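Local coordinates for Anapc5 protein (PDB 5BPZ) that is a subunit of the anaphase-promoting complex (APC/C), a cell-cycle ubiquitin ligase, in which it probably serves as a scaffold, at residues W29-L41 against V130-N142. Residues are numbered along the deposited sequence; the frame is centred on the assembly and turned at random.
Sequences WVTPYKISVLVLL and VGLFLRHMILAYN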
loop_
_atom_site.group_PDB
_atom_site.type_symbol
_atom_site.label_atom_id
_atom_site.label_comp_id
_atom_site.label_asym_id
_atom_site.label_seq_id
_atom_site.Cartn_x
_atom_site.Cartn_y
_atom_site.Cartn_z
ATOM N N TRP A 29 4.186 -14.188 0.586
ATOM C CA TRP A 29 5.067 -13.022 0.655
ATOM C C TRP A 29 4.290 -11.693 0.617
ATOM O O TRP A 29 4.709 -10.722 1.250
ATOM C CB TRP A 29 6.154 -13.083 -0.437
ATOM C CG TRP A 29 7.256 -12.067 -0.300
ATOM C CD1 TRP A 29 7.728 -11.513 0.855
ATOM C CD2 TRP A 29 8.086 -11.564 -1.352
ATOM N NE1 TRP A 29 8.753 -10.639 0.578
ATOM C CE2 TRP A 29 9.002 -10.659 -0.768
ATOM C CE3 TRP A 29 8.135 -11.774 -2.743
ATOM C CZ2 TRP A 29 9.957 -9.966 -1.523
ATOM C CZ3 TRP A 29 9.078 -11.082 -3.491
ATOM C CH2 TRP A 29 9.976 -10.193 -2.883
ATOM N N VAL A 30 3.159 -11.662 -0.110
ATOM C CA VAL A 30 2.280 -10.495 -0.200
ATOM C C VAL A 30 1.444 -10.487 1.082
ATOM O O VAL A 30 0.736 -11.456 1.351
ATOM C CB VAL A 30 1.384 -10.517 -1.472
ATOM C CG1 VAL A 30 0.460 -9.301 -1.515
ATOM C CG2 VAL A 30 2.224 -10.587 -2.742
ATOM N N THR A 31 1.563 -9.420 1.885
ATOM C CA THR A 31 0.833 -9.278 3.148
ATOM C C THR A 31 0.024 -7.963 3.171
ATOM O O THR A 31 0.319 -7.077 2.364
ATOM C CB THR A 31 1.812 -9.320 4.344
ATOM O OG1 THR A 31 2.797 -8.302 4.189
ATOM C CG2 THR A 31 2.466 -10.686 4.549
ATOM N N PRO A 32 -0.953 -7.786 4.111
ATOM C CA PRO A 32 -1.681 -6.497 4.188
ATOM C C PRO A 32 -0.782 -5.260 4.379
ATOM O O PRO A 32 -1.133 -4.186 3.890
ATOM C CB PRO A 32 -2.640 -6.686 5.363
ATOM C CG PRO A 32 -2.732 -8.149 5.581
ATOM C CD PRO A 32 -1.438 -8.739 5.136
ATOM N N TYR A 33 0.386 -5.407 5.046
ATOM C CA TYR A 33 1.347 -4.306 5.194
ATOM C C TYR A 33 1.914 -3.915 3.814
ATOM O O TYR A 33 2.022 -2.721 3.507
ATOM C CB TYR A 33 2.504 -4.680 6.148
ATOM C CG TYR A 33 3.672 -3.722 6.053
ATOM C CD1 TYR A 33 3.610 -2.457 6.634
ATOM C CD2 TYR A 33 4.815 -4.054 5.332
ATOM C CE1 TYR A 33 4.660 -1.554 6.509
ATOM C CE2 TYR A 33 5.872 -3.153 5.196
ATOM C CZ TYR A 33 5.795 -1.910 5.801
ATOM O OH TYR A 33 6.825 -1.013 5.677
ATOM N N LYS A 34 2.299 -4.930 3.006
ATOM C CA LYS A 34 2.870 -4.746 1.665
ATOM C C LYS A 34 1.861 -4.062 0.742
ATOM O O LYS A 34 2.257 -3.207 -0.041
ATOM C CB LYS A 34 3.335 -6.085 1.060
ATOM C CG LYS A 34 4.474 -6.765 1.818
ATOM C CD LYS A 34 5.849 -6.441 1.255
ATOM C CE LYS A 34 6.846 -7.557 1.477
ATOM N NZ LYS A 34 7.196 -7.737 2.911
ATOM N N ILE A 35 0.556 -4.406 0.876
ATOM C CA ILE A 35 -0.570 -3.817 0.129
ATOM C C ILE A 35 -0.671 -2.330 0.484
ATOM O O ILE A 35 -0.799 -1.477 -0.400
ATOM C CB ILE A 35 -1.891 -4.587 0.428
ATOM C CG1 ILE A 35 -1.862 -6.001 -0.214
ATOM C CG2 ILE A 35 -3.120 -3.799 -0.040
ATOM C CD1 ILE A 35 -2.993 -7.003 0.317
ATOM N N SER A 36 -0.557 -2.031 1.781
ATOM C CA SER A 36 -0.594 -0.678 2.332
ATOM C C SER A 36 0.562 0.183 1.796
ATOM O O SER A 36 0.383 1.369 1.524
ATOM C CB SER A 36 -0.593 -0.753 3.852
ATOM O OG SER A 36 -1.694 -1.540 4.283
ATOM N N VAL A 37 1.726 -0.439 1.576
ATOM C CA VAL A 37 2.901 0.217 0.990
ATOM C C VAL A 37 2.630 0.523 -0.500
ATOM O O VAL A 37 2.946 1.617 -0.968
ATOM C CB VAL A 37 4.203 -0.581 1.234
ATOM C CG1 VAL A 37 5.377 0.037 0.478
ATOM C CG2 VAL A 37 4.516 -0.643 2.730
ATOM N N LEU A 38 1.978 -0.414 -1.211
ATOM C CA LEU A 38 1.575 -0.227 -2.608
ATOM C C LEU A 38 0.587 0.933 -2.707
ATOM O O LEU A 38 0.744 1.771 -3.584
ATOM C CB LEU A 38 0.966 -1.515 -3.203
ATOM C CG LEU A 38 1.906 -2.714 -3.373
ATOM C CD1 LEU A 38 1.120 -3.958 -3.734
ATOM C CD2 LEU A 38 3.005 -2.443 -4.437
ATOM N N VAL A 39 -0.397 1.005 -1.778
ATOM C CA VAL A 39 -1.401 2.082 -1.664
ATOM C C VAL A 39 -0.641 3.411 -1.451
ATOM O O VAL A 39 -0.944 4.405 -2.113
ATOM C CB VAL A 39 -2.415 1.803 -0.511
ATOM C CG1 VAL A 39 -3.210 3.053 -0.140
ATOM C CG2 VAL A 39 -3.355 0.648 -0.862
ATOM N N LEU A 40 0.356 3.408 -0.544
ATOM C CA LEU A 40 1.181 4.576 -0.284
ATOM C C LEU A 40 1.946 5.018 -1.542
ATOM O O LEU A 40 1.947 6.210 -1.860
ATOM C CB LEU A 40 2.127 4.331 0.895
ATOM C CG LEU A 40 3.244 5.352 1.120
ATOM C CD1 LEU A 40 2.688 6.720 1.493
ATOM C CD2 LEU A 40 4.199 4.865 2.165
ATOM N N LEU A 41 2.552 4.064 -2.266
ATOM C CA LEU A 41 3.282 4.382 -3.493
ATOM C C LEU A 41 2.340 4.961 -4.538
ATOM O O LEU A 41 2.668 5.968 -5.160
ATOM C CB LEU A 41 4.041 3.164 -4.037
ATOM C CG LEU A 41 5.265 2.726 -3.224
ATOM C CD1 LEU A 41 5.697 1.303 -3.622
ATOM C CD2 LEU A 41 6.421 3.716 -3.382
ATOM N N VAL A 130 11.635 0.817 -6.046
ATOM C CA VAL A 130 10.174 0.937 -6.184
ATOM C C VAL A 130 9.714 0.032 -7.327
ATOM O O VAL A 130 8.788 -0.753 -7.138
ATOM C CB VAL A 130 9.697 2.413 -6.354
ATOM C CG1 VAL A 130 8.212 2.490 -6.708
ATOM C CG2 VAL A 130 9.988 3.232 -5.102
ATOM N N GLY A 131 10.397 0.127 -8.469
ATOM C CA GLY A 131 10.141 -0.668 -9.666
ATOM C C GLY A 131 10.212 -2.158 -9.419
ATOM O O GLY A 131 9.303 -2.889 -9.816
ATOM N N LEU A 132 11.268 -2.609 -8.718
ATOM C CA LEU A 132 11.458 -4.014 -8.352
ATOM C C LEU A 132 10.410 -4.458 -7.345
ATOM O O LEU A 132 9.917 -5.584 -7.447
ATOM C CB LEU A 132 12.875 -4.290 -7.827
ATOM C CG LEU A 132 13.956 -4.404 -8.893
ATOM C CD1 LEU A 132 15.317 -4.045 -8.330
ATOM C CD2 LEU A 132 13.976 -5.795 -9.528
ATOM N N PHE A 133 10.026 -3.560 -6.416
ATOM C CA PHE A 133 8.993 -3.818 -5.412
ATOM C C PHE A 133 7.618 -3.983 -6.074
ATOM O O PHE A 133 6.883 -4.898 -5.712
ATOM C CB PHE A 133 8.962 -2.713 -4.335
ATOM C CG PHE A 133 8.012 -2.976 -3.184
ATOM C CD1 PHE A 133 8.388 -3.793 -2.124
ATOM C CD2 PHE A 133 6.736 -2.423 -3.172
ATOM C CE1 PHE A 133 7.503 -4.056 -1.074
ATOM C CE2 PHE A 133 5.851 -2.686 -2.120
ATOM C CZ PHE A 133 6.241 -3.499 -1.079
ATOM N N LEU A 134 7.276 -3.097 -7.033
ATOM C CA LEU A 134 6.006 -3.144 -7.759
ATOM C C LEU A 134 5.924 -4.438 -8.554
ATOM O O LEU A 134 4.926 -5.147 -8.458
ATOM C CB LEU A 134 5.836 -1.921 -8.683
ATOM C CG LEU A 134 5.527 -0.573 -8.011
ATOM C CD1 LEU A 134 5.765 0.564 -8.965
ATOM C CD2 LEU A 134 4.090 -0.504 -7.504
ATOM N N ARG A 135 7.021 -4.782 -9.259
ATOM C CA ARG A 135 7.193 -5.996 -10.051
ATOM C C ARG A 135 7.021 -7.251 -9.181
ATOM O O ARG A 135 6.146 -8.069 -9.466
ATOM C CB ARG A 135 8.579 -5.983 -10.728
ATOM C CG ARG A 135 8.755 -7.097 -11.745
ATOM C CD ARG A 135 10.203 -7.382 -12.086
ATOM N NE ARG A 135 10.348 -8.736 -12.625
ATOM C CZ ARG A 135 10.186 -9.061 -13.904
ATOM N NH1 ARG A 135 9.883 -8.129 -14.801
ATOM N NH2 ARG A 135 10.323 -10.322 -14.297
ATOM N N HIS A 136 7.835 -7.386 -8.114
ATOM C CA HIS A 136 7.792 -8.535 -7.206
ATOM C C HIS A 136 6.469 -8.685 -6.463
ATOM O O HIS A 136 6.093 -9.823 -6.174
ATOM C CB HIS A 136 8.980 -8.546 -6.230
ATOM C CG HIS A 136 10.302 -8.772 -6.906
ATOM N ND1 HIS A 136 11.372 -7.919 -6.704
ATOM C CD2 HIS A 136 10.676 -9.742 -7.776
ATOM C CE1 HIS A 136 12.361 -8.398 -7.442
ATOM N NE2 HIS A 136 11.987 -9.491 -8.109
ATOM N N MET A 137 5.742 -7.574 -6.190
ATOM C CA MET A 137 4.425 -7.660 -5.537
ATOM C C MET A 137 3.354 -8.148 -6.515
ATOM O O MET A 137 2.581 -9.035 -6.154
ATOM C CB MET A 137 3.994 -6.339 -4.884
ATOM C CG MET A 137 4.681 -6.058 -3.554
ATOM S SD MET A 137 4.336 -7.307 -2.279
ATOM C CE MET A 137 5.981 -8.113 -2.179
ATOM N N ILE A 138 3.312 -7.572 -7.752
ATOM C CA ILE A 138 2.349 -7.938 -8.797
ATOM C C ILE A 138 2.594 -9.382 -9.266
ATOM O O ILE A 138 1.626 -10.104 -9.500
ATOM C CB ILE A 138 2.280 -6.899 -9.974
ATOM C CG1 ILE A 138 1.980 -5.450 -9.486
ATOM C CG2 ILE A 138 1.293 -7.323 -11.090
ATOM C CD1 ILE A 138 0.566 -5.159 -8.861
ATOM N N LEU A 139 3.875 -9.809 -9.373
ATOM C CA LEU A 139 4.216 -11.180 -9.772
ATOM C C LEU A 139 3.788 -12.179 -8.699
ATOM O O LEU A 139 3.070 -13.123 -9.024
ATOM C CB LEU A 139 5.709 -11.356 -10.087
ATOM C CG LEU A 139 6.235 -10.824 -11.422
ATOM C CD1 LEU A 139 7.750 -10.906 -11.462
ATOM C CD2 LEU A 139 5.654 -11.585 -12.611
ATOM N N ALA A 140 4.191 -11.957 -7.418
ATOM C CA ALA A 140 3.827 -12.836 -6.298
ATOM C C ALA A 140 2.314 -12.880 -6.098
ATOM O O ALA A 140 1.789 -13.936 -5.733
ATOM C CB ALA A 140 4.525 -12.407 -5.019
ATOM N N TYR A 141 1.609 -11.757 -6.396
ATOM C CA TYR A 141 0.150 -11.679 -6.337
ATOM C C TYR A 141 -0.478 -12.585 -7.390
ATOM O O TYR A 141 -1.377 -13.344 -7.047
ATOM C CB TYR A 141 -0.375 -10.234 -6.505
ATOM C CG TYR A 141 -1.893 -10.144 -6.510
ATOM C CD1 TYR A 141 -2.622 -10.276 -5.330
ATOM C CD2 TYR A 141 -2.598 -9.960 -7.697
ATOM C CE1 TYR A 141 -4.016 -10.228 -5.332
ATOM C CE2 TYR A 141 -3.992 -9.899 -7.708
ATOM C CZ TYR A 141 -4.696 -10.025 -6.521
ATOM O OH TYR A 141 -6.068 -9.964 -6.516
ATOM N N ASN A 142 -0.031 -12.482 -8.663
ATOM C CA ASN A 142 -0.540 -13.259 -9.802
ATOM C C ASN A 142 -0.288 -14.767 -9.681
ATOM O O ASN A 142 -1.106 -15.553 -10.159
ATOM C CB ASN A 142 -0.000 -12.713 -11.136
ATOM C CG ASN A 142 -0.496 -11.334 -11.521
ATOM O OD1 ASN A 142 -1.685 -11.005 -11.428
ATOM N ND2 ASN A 142 0.405 -10.516 -12.038
#
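The indole of Trp29, in the segment that leads into helix 32-46, lays one face over the methyl end of Met137: Met137 CE stands 4.1 Å from the centroid of the Trp29 six-membered ring, 10° off its normal, a CH-pi contact, while His136 CB approaches Trp29 CZ3 obliquely at 3.7 Å. The Phe133 ring has Met137 CG of its own helix above one face, offset toward the rim, and at its edge Lys34 CD, 3.7 Å from Phe133 CE1. Phe133 CG is anti to its own backbone N (chi1 -174°), which carries the ring across as a knob into a hole of Lys34, Val37, Leu38 and Leu41; Leu38 CD2 lies 3.7 Å from Phe133 CE2. Cutting Phe133 back to an alanine would probably leave this hole unfilled, with Leu38 CD2 losing its contact with the ring and Lys34 CD the edge it lies against.

Met137 thus serves both rings, CE on the Trp29 face and CG on that of Phe133. Its chain is bent at chi2 and chi3, and Met137 SD lies 3.7 Å from Lys34 CB. Val30 CG2 comes up to Ala140 CB at 3.7 Å, and at the far end Leu41 CD2 meets Val130 CG1 at 4.0 Å.

No hydrogen bond crosses between the segments, so apolar contacts carry the join. Helix 103-114 adds Phe109 against Leu38, and Leu66 of helix 52-67 touches Val37 and Val130. The axes of 32-41 and 130-142 approach to 11.3 Å and cross steeply, at 131° between their directions: two sequence-distant helices packed around the Phe133 knob in the all-helical Apc5 N-terminal domain.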